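Local structure of cytosolic phospholipase A2 delta (Homo sapiens, 5IZ5) at residues A283-F288 and K496-P502; E567-T571 and A766-L772; Y412-L416 and D430-V435; S240-L244 and M259-P264; L699-R703 and E727-L731. The protein catalyses the calcium-dependent hydrolysis of glycerophospholipids at the sn-2 position, releasing a fatty acid and a lysophospholipid, with a preference for linoleic acid. The protein carries 3 engineered substitutions. All blocks are in the same frame, centred on the assembly; numbering follows the deposited sequence.

In the fold
Four of the contacts lie in the catalytic part of the chain. Interaction 4 lies in what is probably a second C2 domain, 44 Å or more, centre to centre, from each of the others. Interaction 3 is the buried one: two helices meet through apolar side chains with no hydrogen bond between them. Interactions 1 and 5 are partly buried and reach the same mixed sheet, but interaction 1 pairs two strands by backbone hydrogen bonds, whereas interaction 5 rests a proline-rich loop on a strand by shape. Interactions 2 and 4 are surface contacts. In interaction 2 a carboxylate takes two hydrogen bonds close to the substrate site; in interaction 4 a water links two carbonyls.

Interaction 1 of 5, residues A283-F288 and K496-P502; sequences AVHLGF and KYGAFVP
Gly498 and Phe288 make the tight end of this contact. The glycine CA sits over one face of the phenylalanine ring, 3.7 Å from its centroid in a CH-pi contact, while Lys496 O meets the ring edge in its plane, 3.6 Å from Phe288 CE1. A CB on Gly498 would collide with Phe288 CZ, and its phi of 59° favours glycine as well. Gly287 N then bonds to Gly498 O at 2.8 Å. Next come His285 and Phe500, an antiparallel hydrogen-bonded pair: His285 N reaches Phe500 O at 2.7 Å, and Phe500 N returns to His285 O at 2.9 Å. The buried Phe500 turns its ring to Arg665 in a cation-pi contact. Leu286 CD2 packs on Ala499 CB at 3.8 Å, and further along Val284 CG2 meets Val501 CG1 at 3.7 Å. The solvent side is looser. There CE1 of the exposed His285 ring lies 3.8 Å from Pro502 CD, the two side chains crossing obliquely. Strand 285-286 thus pairs with strand 499-501 in the mixed sheet of the catalytic domain, and Gly498 with Ala499, both facing Phe494 on the neighbouring strand, forms a G1 beta bulge.

Interaction 2 of 5, residues E567-T571 and A766-L772; sequences EPLTT and ATCPYTL
Glu567 and Thr771 are brought together by two first torsions. In the glutamate CG stands anti to the carbonyl carbon (chi1 -76°) and the chain runs on extended, carrying the carboxylate across; in the threonine OG1 lies opposite the backbone N (chi1 -174°), which points the hydroxyl at the carboxylate. Glu567 OE1 is gripped twice. Thr771 OG1 donates to it at 2.9 Å, arriving nearly along the C-O axis, and Leu772 N bonds at 3.2 Å to the syn lone pair, almost straight at 175°. Two donors on one oxygen, with the salt bridge from OE2 to Arg337, fix the rotation of the carboxylate. Arg337 NE also bonds to Tyr770 O, so it joins both loops. A valine in place of Thr771 would probably cost Glu567 OE1 one of its two donors and deprive Ser576 OG of one of its partners. Farther along, van der Waals contacts take over. Pro568 CG lies 4.1 Å from Cys768 CB, Ala766 CA makes a C-H...O contact with Leu569 O at 3.4 Å, and Thr571 CG2 presses on Ala766 CB at 3.5 Å, closer than usual for two carbons. Glu567 is the first modelled residue after a run that could not be built, so the grip comes just where the chain reappears. The Leu772 end of the contact borders the active site: the side chain of Leu772 is about 4 Å, between nearest atoms, from substrate-binding Gly334 and about 6 Å from the nucleophile Ser365.

Interaction 3 of 5, residues Y412-L416 and D430-V435; sequences YRREL and DLWALV
Helix segments 412-416 and 430-435 pass with their axes 10.8 Å apart at closest approach, their N-to-C directions 135° apart. The backbones come nearest at Tyr412 and Leu434, with 6.6 Å between the two CA atoms. Leu434 is the side chain that fills the gap. With CG anti to the carbonyl carbon (chi1 -58°), its methyls fork apart: CD1 packs on Leu416 CG at 3.9 Å, and CD2 lies 3.5 Å from Glu415 OE2. The carboxylate of Glu415 has its charged partner in Arg523, reached through OE1. These are two consecutive helices of the catalytic domain, 406-422 and 428-441, joined by a short link and packed at a steep angle, and Phe593 of helix 588-593 packs on Tyr412, Leu416 and Leu431. Tyr412 slides past Leu434 in the opposite direction, its CD1 3.7 Å from Leu434 CB in an off-centre CH-pi contact, 30° off the ring normal. Beyond that it crosses Val435 at about a right angle, CE2 meeting CG2 of that valine at 3.6 Å. The hydroxyl of the buried Tyr412 is hydrogen-bonded to Ser438 OG, one turn past Leu434. At the other end of the contact, Leu416 CD2 rests 3.9 Å from Asp430 CB.

Interaction 4 of 5, residues S240-L244 and M259-P264; sequences SAGYL and MDVPAP
Leu244 overlaps the root of Met259, its CD1 lying 3.3 Å from Met259 CB, tighter than carbons usually pack. The same methyl sits 3.5 Å from the sulfur, SD, of Met259, as the two side chains pass at an oblique angle. The leucine chi1 of 102° is away from any staggered value, so the finest detail of this touch is doubtful. The other methyl, Leu244 CD2, meets CG2 of the buried Val261 at 4.0 Å, the side chains crossing at about a right angle, and Val261 in turn packs on Leu227 of strand 221-228. The two segments run nearly antiparallel, 163° apart, yet share no direct hydrogen bond. Leu244 lies on strand 244-248, an outermost strand of a four-stranded antiparallel sheet, and pairs its backbone with Gly225. Strand 255-263 belongs to a different sheet, where Met259 and Val261 bond to Leu271 and Val269. The contact joins the edges of two sheets, as in the beta sandwich expected of a second C2 domain. Toward the loop end, prolines shape the surface. Pro262 has no amide hydrogen to give, and its CG lies close to Gly242 O, at 3.1 Å. Ala241 points its CB at the other strand, 3.3 Å from Pro262 O, and also reaches the rings of Pro262 and Pro264. Here the backbones do not bond directly; a water donates to both sides, to Gly242 O at 2.8 Å and to Pro262 O at 2.6 Å.

Interaction 5 of 5, residues L699-R703 and E727-L731; sequences LPFPR and EAPIL
Phe701 and Leu731 meet at the far end of the phenylalanine. The CB of Phe701 leads away from segment 727-731, but with CG anti to the backbone N (chi1 -169°) the ring swings back over its own chain, and Pro702 CD lies 3.5 Å above one face. Along the ring the approach to Leu731 CD1 tightens: CD1 of Phe701 is 4.1 Å from that methyl, CE1 3.3 Å, and the tip, CZ, 3.2 Å. Leu731 is off a regular rotamer (chi2 130°), which makes the exact closeness uncertain. The methyl is shared, since Pro702 CG touches it at 3.6 Å. The Phe701 side chain also touches Leu687, Glu691 and Cys694 of helix 685-696, so it wedges between that helix and strand 730-734 of the catalytic sheet. An alanine here is likely to open a gap between the helix and Leu731, whose CD1 would lose its aromatic neighbour. Upstream, Pro700 CB rests on Ala728 CB at 3.9 Å. Pro729 touches both neighbours: its CD is 3.4 Å from Pro700 O, and its O is 3.5 Å from Pro702 CD. With three prolines in the touching surfaces and no hydrogen bond across, the loop is held by van der Waals fit, ring carbons on methyls and on carbonyl oxygens, rather than by directed bonds.

Interaction 1 of 5, residues A283-F288 and K496-P502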
# COMPACT_ATOMS: atom_id res chain seq x y z
N ALA B 283 12.38 -3.53 12.15
CA ALA B 283 11.13 -4.26 11.98
C ALA B 283 10.75 -4.30 10.50
O ALA B 283 10.02 -5.18 10.06
CB ALA B 283 10.03 -3.63 12.81
N VAL B 284 11.24 -3.35 9.72
CA VAL B 284 10.99 -3.33 8.28
C VAL B 284 12.08 -4.10 7.54
O VAL B 284 13.26 -3.79 7.67
CB VAL B 284 10.89 -1.87 7.76
CG1 VAL B 284 10.61 -1.84 6.26
CG2 VAL B 284 9.80 -1.11 8.51
N HIS B 285 11.66 -5.10 6.75
CA HIS B 285 12.54 -5.93 5.92
C HIS B 285 12.89 -5.16 4.64
O HIS B 285 12.01 -4.76 3.89
CB HIS B 285 11.84 -7.25 5.52
CG HIS B 285 11.20 -7.99 6.67
ND1 HIS B 285 10.10 -8.82 6.49
CD2 HIS B 285 11.49 -8.04 7.99
CE1 HIS B 285 9.76 -9.34 7.66
NE2 HIS B 285 10.58 -8.88 8.58
N LEU B 286 14.18 -4.96 4.40
CA LEU B 286 14.64 -4.26 3.21
C LEU B 286 15.35 -5.22 2.28
O LEU B 286 16.43 -5.70 2.59
CB LEU B 286 15.62 -3.17 3.63
CG LEU B 286 15.10 -2.05 4.51
CD1 LEU B 286 16.22 -1.04 4.70
CD2 LEU B 286 13.86 -1.36 3.95
N GLY B 287 14.77 -5.47 1.11
CA GLY B 287 15.41 -6.32 0.11
C GLY B 287 14.47 -6.58 -1.04
O GLY B 287 13.25 -6.52 -0.86
N PHE B 288 15.02 -6.89 -2.21
CA PHE B 288 14.22 -7.12 -3.42
C PHE B 288 14.12 -8.58 -3.83
O PHE B 288 13.87 -8.89 -4.98
CB PHE B 288 14.78 -6.30 -4.58
CG PHE B 288 14.50 -4.85 -4.45
CD1 PHE B 288 13.29 -4.34 -4.89
CD2 PHE B 288 15.42 -4.01 -3.85
CE1 PHE B 288 13.01 -3.00 -4.77
CE2 PHE B 288 15.15 -2.66 -3.72
CZ PHE B 288 13.94 -2.16 -4.18
N LYS B 496 7.93 -1.45 -5.33
CA LYS B 496 8.86 -0.41 -5.81
C LYS B 496 10.05 -0.15 -4.86
O LYS B 496 11.18 0.06 -5.32
CB LYS B 496 8.09 0.90 -6.03
CG LYS B 496 8.87 2.06 -6.66
CD LYS B 496 8.37 3.42 -6.15
CE LYS B 496 7.13 3.90 -6.86
NZ LYS B 496 6.95 5.35 -6.63
N TYR B 497 9.82 -0.18 -3.55
CA TYR B 497 10.85 0.21 -2.58
C TYR B 497 11.56 -0.99 -1.93
O TYR B 497 12.54 -0.82 -1.17
CB TYR B 497 10.25 1.08 -1.47
CG TYR B 497 9.60 2.36 -1.94
CD1 TYR B 497 10.36 3.42 -2.42
CD2 TYR B 497 8.23 2.53 -1.86
CE1 TYR B 497 9.76 4.60 -2.84
CE2 TYR B 497 7.62 3.70 -2.27
CZ TYR B 497 8.39 4.74 -2.75
OH TYR B 497 7.79 5.90 -3.16
N GLY B 498 11.08 -2.20 -2.20
CA GLY B 498 11.66 -3.41 -1.63
C GLY B 498 11.64 -3.39 -0.11
O GLY B 498 12.64 -3.70 0.54
N ALA B 499 10.49 -3.05 0.45
CA ALA B 499 10.37 -2.81 1.89
C ALA B 499 9.07 -3.39 2.40
O ALA B 499 8.00 -3.06 1.90
CB ALA B 499 10.45 -1.32 2.18
N PHE B 500 9.17 -4.27 3.39
CA PHE B 500 8.05 -5.08 3.82
C PHE B 500 8.01 -5.23 5.34
O PHE B 500 9.03 -5.15 6.02
CB PHE B 500 8.15 -6.47 3.17
CG PHE B 500 7.87 -6.48 1.69
CD1 PHE B 500 6.63 -6.90 1.20
CD2 PHE B 500 8.84 -6.10 0.77
CE1 PHE B 500 6.36 -6.91 -0.16
CE2 PHE B 500 8.58 -6.09 -0.59
CZ PHE B 500 7.34 -6.50 -1.06
N VAL B 501 6.82 -5.47 5.87
CA VAL B 501 6.65 -5.84 7.27
C VAL B 501 5.74 -7.05 7.37
O VAL B 501 4.95 -7.30 6.46
CB VAL B 501 6.05 -4.69 8.11
CG1 VAL B 501 7.01 -3.51 8.17
CG2 VAL B 501 4.70 -4.27 7.56
N PRO B 502 5.85 -7.80 8.47
CA PRO B 502 4.88 -8.87 8.68
C PRO B 502 3.47 -8.30 8.78
O PRO B 502 3.29 -7.19 9.27
CB PRO B 502 5.30 -9.49 10.02
CG PRO B 502 6.69 -9.03 10.28
CD PRO B 502 6.86 -7.73 9.55

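Interaction 2 of 5, residues E567-T571 and A766-L772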
# COMPACT_ATOMS: atom_id res chain seq x y z
N GLU B 567 -20.47 -1.90 -17.93
CA GLU B 567 -21.41 -2.92 -17.43
C GLU B 567 -22.80 -2.74 -18.03
O GLU B 567 -23.20 -1.61 -18.34
CB GLU B 567 -21.49 -2.86 -15.91
CG GLU B 567 -20.30 -3.49 -15.20
CD GLU B 567 -20.65 -4.08 -13.85
OE1 GLU B 567 -21.72 -3.75 -13.29
OE2 GLU B 567 -19.84 -4.88 -13.34
N PRO B 568 -23.56 -3.84 -18.18
CA PRO B 568 -24.85 -3.79 -18.88
C PRO B 568 -25.85 -2.81 -18.26
O PRO B 568 -26.12 -2.88 -17.06
CB PRO B 568 -25.37 -5.23 -18.79
CG PRO B 568 -24.66 -5.83 -17.63
CD PRO B 568 -23.31 -5.18 -17.62
N LEU B 569 -26.38 -1.91 -19.08
CA LEU B 569 -27.29 -0.87 -18.61
C LEU B 569 -28.61 -1.46 -18.12
O LEU B 569 -28.95 -2.60 -18.42
CB LEU B 569 -27.55 0.16 -19.73
CG LEU B 569 -26.32 0.94 -20.21
CD1 LEU B 569 -26.57 1.60 -21.55
CD2 LEU B 569 -25.89 1.97 -19.17
N THR B 570 -29.36 -0.66 -17.36
CA THR B 570 -30.63 -1.09 -16.78
C THR B 570 -31.75 -1.06 -17.82
O THR B 570 -31.54 -0.64 -18.96
CB THR B 570 -31.03 -0.17 -15.60
OG1 THR B 570 -31.21 1.17 -16.07
CG2 THR B 570 -29.96 -0.19 -14.50
N THR B 571 -32.94 -1.48 -17.41
CA THR B 571 -34.12 -1.40 -18.27
C THR B 571 -34.45 0.05 -18.64
O THR B 571 -35.06 0.29 -19.68
CB THR B 571 -35.37 -2.04 -17.62
OG1 THR B 571 -35.68 -1.37 -16.40
CG2 THR B 571 -35.14 -3.52 -17.35
N ALA B 766 -30.39 -6.08 -19.37
CA ALA B 766 -30.85 -5.46 -18.14
C ALA B 766 -31.35 -6.60 -17.26
O ALA B 766 -31.56 -7.71 -17.74
CB ALA B 766 -31.96 -4.47 -18.41
N THR B 767 -31.52 -6.32 -15.97
CA THR B 767 -31.85 -7.35 -14.97
C THR B 767 -30.76 -8.42 -14.80
O THR B 767 -31.00 -9.44 -14.16
CB THR B 767 -33.21 -8.04 -15.26
OG1 THR B 767 -33.08 -8.95 -16.36
CG2 THR B 767 -34.30 -7.02 -15.55
N CYS B 768 -29.57 -8.18 -15.37
CA CYS B 768 -28.40 -8.99 -15.07
C CYS B 768 -28.17 -8.95 -13.57
O CYS B 768 -27.90 -7.88 -13.02
CB CYS B 768 -27.16 -8.44 -15.79
SG CYS B 768 -25.59 -9.21 -15.32
N PRO B 769 -28.29 -10.11 -12.89
CA PRO B 769 -28.16 -10.13 -11.44
C PRO B 769 -26.71 -10.14 -10.92
O PRO B 769 -26.49 -10.23 -9.71
CB PRO B 769 -28.85 -11.44 -11.06
CG PRO B 769 -28.52 -12.33 -12.21
CD PRO B 769 -28.48 -11.46 -13.43
N TYR B 770 -25.73 -10.03 -11.82
CA TYR B 770 -24.32 -10.13 -11.44
C TYR B 770 -23.60 -8.78 -11.53
O TYR B 770 -22.39 -8.73 -11.67
CB TYR B 770 -23.63 -11.15 -12.33
CG TYR B 770 -24.35 -12.49 -12.37
CD1 TYR B 770 -24.55 -13.21 -11.20
CD2 TYR B 770 -24.81 -13.03 -13.57
CE1 TYR B 770 -25.20 -14.44 -11.22
CE2 TYR B 770 -25.46 -14.26 -13.60
CZ TYR B 770 -25.65 -14.96 -12.43
OH TYR B 770 -26.29 -16.17 -12.46
N THR B 771 -24.37 -7.70 -11.46
CA THR B 771 -23.80 -6.36 -11.53
C THR B 771 -22.98 -6.05 -10.27
O THR B 771 -23.25 -6.58 -9.20
CB THR B 771 -24.90 -5.30 -11.77
OG1 THR B 771 -24.30 -4.02 -11.99
CG2 THR B 771 -25.88 -5.20 -10.60
N LEU B 772 -21.98 -5.18 -10.43
CA LEU B 772 -20.97 -4.90 -9.40
C LEU B 772 -21.53 -4.76 -7.99
O LEU B 772 -21.09 -5.44 -7.07
CB LEU B 772 -20.19 -3.63 -9.75
CG LEU B 772 -19.01 -3.26 -8.84
CD1 LEU B 772 -17.95 -4.35 -8.83
CD2 LEU B 772 -18.41 -1.94 -9.31

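Interaction 3 of 5, residues Y412-L416 and D430-V435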
# COMPACT_ATOMS: atom_id res chain seq x y z
N TYR B 412 -22.38 -1.70 15.12
CA TYR B 412 -21.46 -0.94 14.28
C TYR B 412 -21.06 0.34 15.00
O TYR B 412 -19.87 0.68 15.07
CB TYR B 412 -22.08 -0.54 12.92
CG TYR B 412 -22.45 -1.64 11.96
CD1 TYR B 412 -21.98 -2.94 12.11
CD2 TYR B 412 -23.27 -1.35 10.86
CE1 TYR B 412 -22.34 -3.93 11.20
CE2 TYR B 412 -23.62 -2.33 9.96
CZ TYR B 412 -23.15 -3.61 10.13
OH TYR B 412 -23.50 -4.59 9.24
N ARG B 413 -22.05 1.05 15.51
CA ARG B 413 -21.82 2.32 16.16
C ARG B 413 -20.92 2.16 17.38
O ARG B 413 -19.97 2.93 17.56
CB ARG B 413 -23.15 2.95 16.58
CG ARG B 413 -23.00 4.32 17.21
CD ARG B 413 -22.17 5.24 16.34
NE ARG B 413 -22.89 6.47 16.02
CZ ARG B 413 -22.72 7.64 16.62
NH1 ARG B 413 -21.84 7.80 17.60
NH2 ARG B 413 -23.44 8.68 16.23
N ARG B 414 -21.21 1.15 18.18
CA ARG B 414 -20.47 0.88 19.39
C ARG B 414 -19.03 0.58 19.04
O ARG B 414 -18.12 1.15 19.64
CB ARG B 414 -21.08 -0.29 20.15
CG ARG B 414 -22.21 0.10 21.07
CD ARG B 414 -22.56 -1.02 22.03
NE ARG B 414 -22.79 -2.29 21.33
CZ ARG B 414 -23.99 -2.75 20.96
NH1 ARG B 414 -25.11 -2.09 21.22
NH2 ARG B 414 -24.06 -3.91 20.32
N GLU B 415 -18.81 -0.26 18.03
CA GLU B 415 -17.46 -0.60 17.62
C GLU B 415 -16.71 0.62 17.10
O GLU B 415 -15.54 0.83 17.44
CB GLU B 415 -17.42 -1.73 16.59
CG GLU B 415 -16.02 -2.00 16.06
CD GLU B 415 -15.80 -3.41 15.52
OE1 GLU B 415 -14.64 -3.73 15.19
OE2 GLU B 415 -16.76 -4.19 15.41
N LEU B 416 -17.36 1.43 16.27
CA LEU B 416 -16.70 2.62 15.73
C LEU B 416 -16.40 3.66 16.82
O LEU B 416 -15.39 4.35 16.75
CB LEU B 416 -17.54 3.24 14.60
CG LEU B 416 -17.68 2.40 13.32
CD1 LEU B 416 -18.74 3.00 12.40
CD2 LEU B 416 -16.36 2.27 12.57
N ASP B 430 -13.88 1.91 7.16
CA ASP B 430 -14.20 1.28 8.43
C ASP B 430 -15.64 0.82 8.48
O ASP B 430 -15.91 -0.28 8.97
CB ASP B 430 -13.89 2.22 9.60
CG ASP B 430 -12.43 2.58 9.66
OD1 ASP B 430 -11.61 1.70 10.01
OD2 ASP B 430 -12.08 3.73 9.34
N LEU B 431 -16.57 1.63 7.96
CA LEU B 431 -17.97 1.21 7.97
C LEU B 431 -18.17 0.08 6.97
O LEU B 431 -18.90 -0.87 7.25
CB LEU B 431 -18.90 2.36 7.62
CG LEU B 431 -20.39 2.00 7.62
CD1 LEU B 431 -20.85 1.47 8.98
CD2 LEU B 431 -21.23 3.20 7.22
N TRP B 432 -17.55 0.20 5.81
CA TRP B 432 -17.65 -0.82 4.78
C TRP B 432 -17.13 -2.17 5.29
O TRP B 432 -17.72 -3.21 5.01
CB TRP B 432 -16.92 -0.37 3.53
CG TRP B 432 -16.75 -1.42 2.48
CD1 TRP B 432 -15.58 -1.79 1.90
CD2 TRP B 432 -17.77 -2.23 1.88
NE1 TRP B 432 -15.81 -2.78 0.98
CE2 TRP B 432 -17.14 -3.07 0.95
CE3 TRP B 432 -19.16 -2.33 2.05
CZ2 TRP B 432 -17.85 -3.99 0.17
CZ3 TRP B 432 -19.87 -3.25 1.28
CH2 TRP B 432 -19.21 -4.07 0.35
N ALA B 433 -16.08 -2.12 6.10
CA ALA B 433 -15.54 -3.33 6.72
C ALA B 433 -16.59 -4.06 7.53
O ALA B 433 -16.75 -5.28 7.40
CB ALA B 433 -14.35 -3.00 7.60
N LEU B 434 -17.34 -3.32 8.35
CA LEU B 434 -18.32 -3.93 9.25
C LEU B 434 -19.54 -4.44 8.50
O LEU B 434 -20.08 -5.50 8.79
CB LEU B 434 -18.74 -2.94 10.34
CG LEU B 434 -17.62 -2.38 11.23
CD1 LEU B 434 -18.17 -1.32 12.17
CD2 LEU B 434 -16.93 -3.47 12.01
N VAL B 435 -19.97 -3.66 7.52
CA VAL B 435 -21.11 -4.02 6.69
C VAL B 435 -20.80 -5.23 5.81
O VAL B 435 -21.60 -6.17 5.74
CB VAL B 435 -21.51 -2.81 5.82
CG1 VAL B 435 -22.40 -3.23 4.66
CG2 VAL B 435 -22.18 -1.76 6.68

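Interaction 4 of 5, residues S240-L244 and M259-P264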
# COMPACT_ATOMS: atom_id res chain seq x y z
N SER B 240 8.71 32.93 34.70
CA SER B 240 8.93 31.62 34.08
C SER B 240 10.36 31.17 34.33
O SER B 240 11.30 31.95 34.17
CB SER B 240 8.68 31.71 32.57
OG SER B 240 7.29 31.70 32.27
N ALA B 241 10.53 29.90 34.70
CA ALA B 241 11.84 29.35 35.01
C ALA B 241 12.68 29.16 33.76
O ALA B 241 12.15 28.98 32.66
CB ALA B 241 11.70 28.02 35.73
N GLY B 242 14.00 29.17 33.94
CA GLY B 242 14.92 29.01 32.83
C GLY B 242 14.91 27.60 32.28
O GLY B 242 14.62 26.64 33.00
N TYR B 243 15.23 27.46 31.00
CA TYR B 243 15.34 26.15 30.38
C TYR B 243 16.78 25.69 30.34
O TYR B 243 17.71 26.50 30.31
CB TYR B 243 14.75 26.16 28.96
CG TYR B 243 15.60 26.93 27.97
CD1 TYR B 243 16.70 26.34 27.36
CD2 TYR B 243 15.29 28.25 27.65
CE1 TYR B 243 17.49 27.05 26.46
CE2 TYR B 243 16.07 28.96 26.75
CZ TYR B 243 17.16 28.36 26.16
OH TYR B 243 17.94 29.06 25.27
N LEU B 244 16.97 24.38 30.37
CA LEU B 244 18.29 23.79 30.25
C LEU B 244 18.43 23.09 28.92
O LEU B 244 17.47 22.52 28.41
CB LEU B 244 18.52 22.81 31.40
CG LEU B 244 18.41 21.29 31.23
CD1 LEU B 244 18.86 20.65 32.53
CD2 LEU B 244 17.01 20.81 30.88
N MET B 259 20.79 16.60 35.45
CA MET B 259 20.63 18.01 35.71
C MET B 259 19.31 18.31 36.39
O MET B 259 18.34 17.55 36.30
CB MET B 259 20.78 18.85 34.44
CG MET B 259 22.17 19.44 34.26
SD MET B 259 22.31 20.59 32.87
CE MET B 259 24.09 20.76 32.72
N ASP B 260 19.31 19.45 37.07
CA ASP B 260 18.17 19.88 37.83
C ASP B 260 17.46 20.98 37.05
O ASP B 260 18.03 22.05 36.82
CB ASP B 260 18.64 20.37 39.20
CG ASP B 260 19.33 19.28 40.01
OD1 ASP B 260 20.33 19.58 40.69
OD2 ASP B 260 18.88 18.11 39.96
N VAL B 261 16.23 20.70 36.62
CA VAL B 261 15.44 21.64 35.84
C VAL B 261 14.79 22.57 36.84
O VAL B 261 14.05 22.10 37.71
CB VAL B 261 14.35 20.93 35.00
CG1 VAL B 261 13.59 21.93 34.14
CG2 VAL B 261 14.97 19.86 34.13
N PRO B 262 15.03 23.88 36.73
CA PRO B 262 14.44 24.79 37.70
C PRO B 262 12.93 24.90 37.54
O PRO B 262 12.43 24.87 36.41
CB PRO B 262 15.10 26.13 37.38
CG PRO B 262 15.39 26.05 35.93
CD PRO B 262 15.75 24.61 35.67
N ALA B 263 12.22 25.01 38.66
CA ALA B 263 10.78 25.20 38.66
C ALA B 263 10.47 26.66 38.96
O ALA B 263 11.31 27.35 39.54
CB ALA B 263 10.14 24.32 39.72
N PRO B 264 9.28 27.13 38.56
CA PRO B 264 8.82 28.44 39.03
C PRO B 264 8.44 28.34 40.51
O PRO B 264 7.65 27.47 40.88
CB PRO B 264 7.57 28.71 38.18
CG PRO B 264 7.07 27.36 37.81
CD PRO B 264 8.27 26.45 37.73
O HOH W 1 12.33 25.23 33.79

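Interaction 5 of 5, residues L699-R703 and E727-L731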
# COMPACT_ATOMS: atom_id res chain seq x y z
N LEU B 699 9.16 -5.80 -18.65
CA LEU B 699 8.83 -7.08 -18.03
C LEU B 699 8.36 -8.05 -19.12
O LEU B 699 7.43 -7.72 -19.85
CB LEU B 699 7.73 -6.89 -16.99
CG LEU B 699 8.09 -5.99 -15.80
CD1 LEU B 699 6.91 -5.90 -14.84
CD2 LEU B 699 9.32 -6.50 -15.07
N PRO B 700 9.01 -9.23 -19.23
CA PRO B 700 8.60 -10.13 -20.30
C PRO B 700 7.19 -10.67 -20.13
O PRO B 700 6.85 -11.24 -19.09
CB PRO B 700 9.63 -11.27 -20.25
CG PRO B 700 10.28 -11.18 -18.92
CD PRO B 700 10.18 -9.74 -18.49
N PHE B 701 6.38 -10.50 -21.16
CA PHE B 701 4.99 -10.87 -21.13
C PHE B 701 4.55 -11.12 -22.58
O PHE B 701 4.96 -10.38 -23.47
CB PHE B 701 4.20 -9.72 -20.52
CG PHE B 701 2.80 -10.08 -20.19
CD1 PHE B 701 2.50 -10.67 -18.98
CD2 PHE B 701 1.79 -9.86 -21.10
CE1 PHE B 701 1.20 -11.01 -18.67
CE2 PHE B 701 0.50 -10.20 -20.81
CZ PHE B 701 0.20 -10.78 -19.59
N PRO B 702 3.74 -12.18 -22.83
CA PRO B 702 3.37 -12.48 -24.22
C PRO B 702 2.44 -11.45 -24.81
O PRO B 702 1.75 -10.73 -24.09
CB PRO B 702 2.64 -13.82 -24.11
CG PRO B 702 2.09 -13.83 -22.73
CD PRO B 702 3.12 -13.12 -21.89
N ARG B 703 2.42 -11.40 -26.14
CA ARG B 703 1.50 -10.54 -26.85
C ARG B 703 0.08 -11.02 -26.58
O ARG B 703 -0.18 -12.22 -26.53
CB ARG B 703 1.78 -10.56 -28.35
CG ARG B 703 3.22 -10.22 -28.70
CD ARG B 703 3.35 -9.81 -30.14
NE ARG B 703 4.72 -9.40 -30.42
CZ ARG B 703 5.63 -10.11 -31.09
NH1 ARG B 703 5.35 -11.31 -31.60
NH2 ARG B 703 6.84 -9.60 -31.26
N GLU B 727 11.54 -16.65 -21.25
CA GLU B 727 11.47 -15.92 -19.98
C GLU B 727 10.05 -15.46 -19.67
O GLU B 727 9.63 -15.45 -18.52
CB GLU B 727 12.40 -14.70 -19.97
CG GLU B 727 13.86 -14.99 -20.33
CD GLU B 727 14.17 -14.69 -21.79
OE1 GLU B 727 13.54 -15.30 -22.67
OE2 GLU B 727 15.05 -13.83 -22.04
N ALA B 728 9.31 -15.08 -20.71
CA ALA B 728 7.92 -14.68 -20.56
C ALA B 728 7.07 -15.88 -20.16
O ALA B 728 7.25 -16.97 -20.68
CB ALA B 728 7.40 -14.09 -21.87
N PRO B 729 6.14 -15.68 -19.21
CA PRO B 729 5.25 -16.77 -18.79
C PRO B 729 4.17 -17.12 -19.82
O PRO B 729 3.79 -16.27 -20.63
CB PRO B 729 4.60 -16.21 -17.53
CG PRO B 729 4.61 -14.74 -17.73
CD PRO B 729 5.89 -14.45 -18.45
N ILE B 730 3.68 -18.36 -19.74
CA ILE B 730 2.54 -18.80 -20.53
C ILE B 730 1.26 -18.34 -19.84
O ILE B 730 1.13 -18.49 -18.62
CB ILE B 730 2.50 -20.34 -20.67
CG1 ILE B 730 3.75 -20.84 -21.39
CG2 ILE B 730 1.24 -20.80 -21.40
CD1 ILE B 730 4.00 -22.32 -21.25
N LEU B 731 0.32 -17.82 -20.61
CA LEU B 731 -0.97 -17.40 -20.09
C LEU B 731 -2.14 -18.16 -20.69
O LEU B 731 -2.28 -18.22 -21.91
CB LEU B 731 -1.16 -15.90 -20.32
CG LEU B 731 -0.64 -15.07 -19.15
CD1 LEU B 731 0.26 -13.98 -19.66
CD2 LEU B 731 -1.79 -14.51 -18.32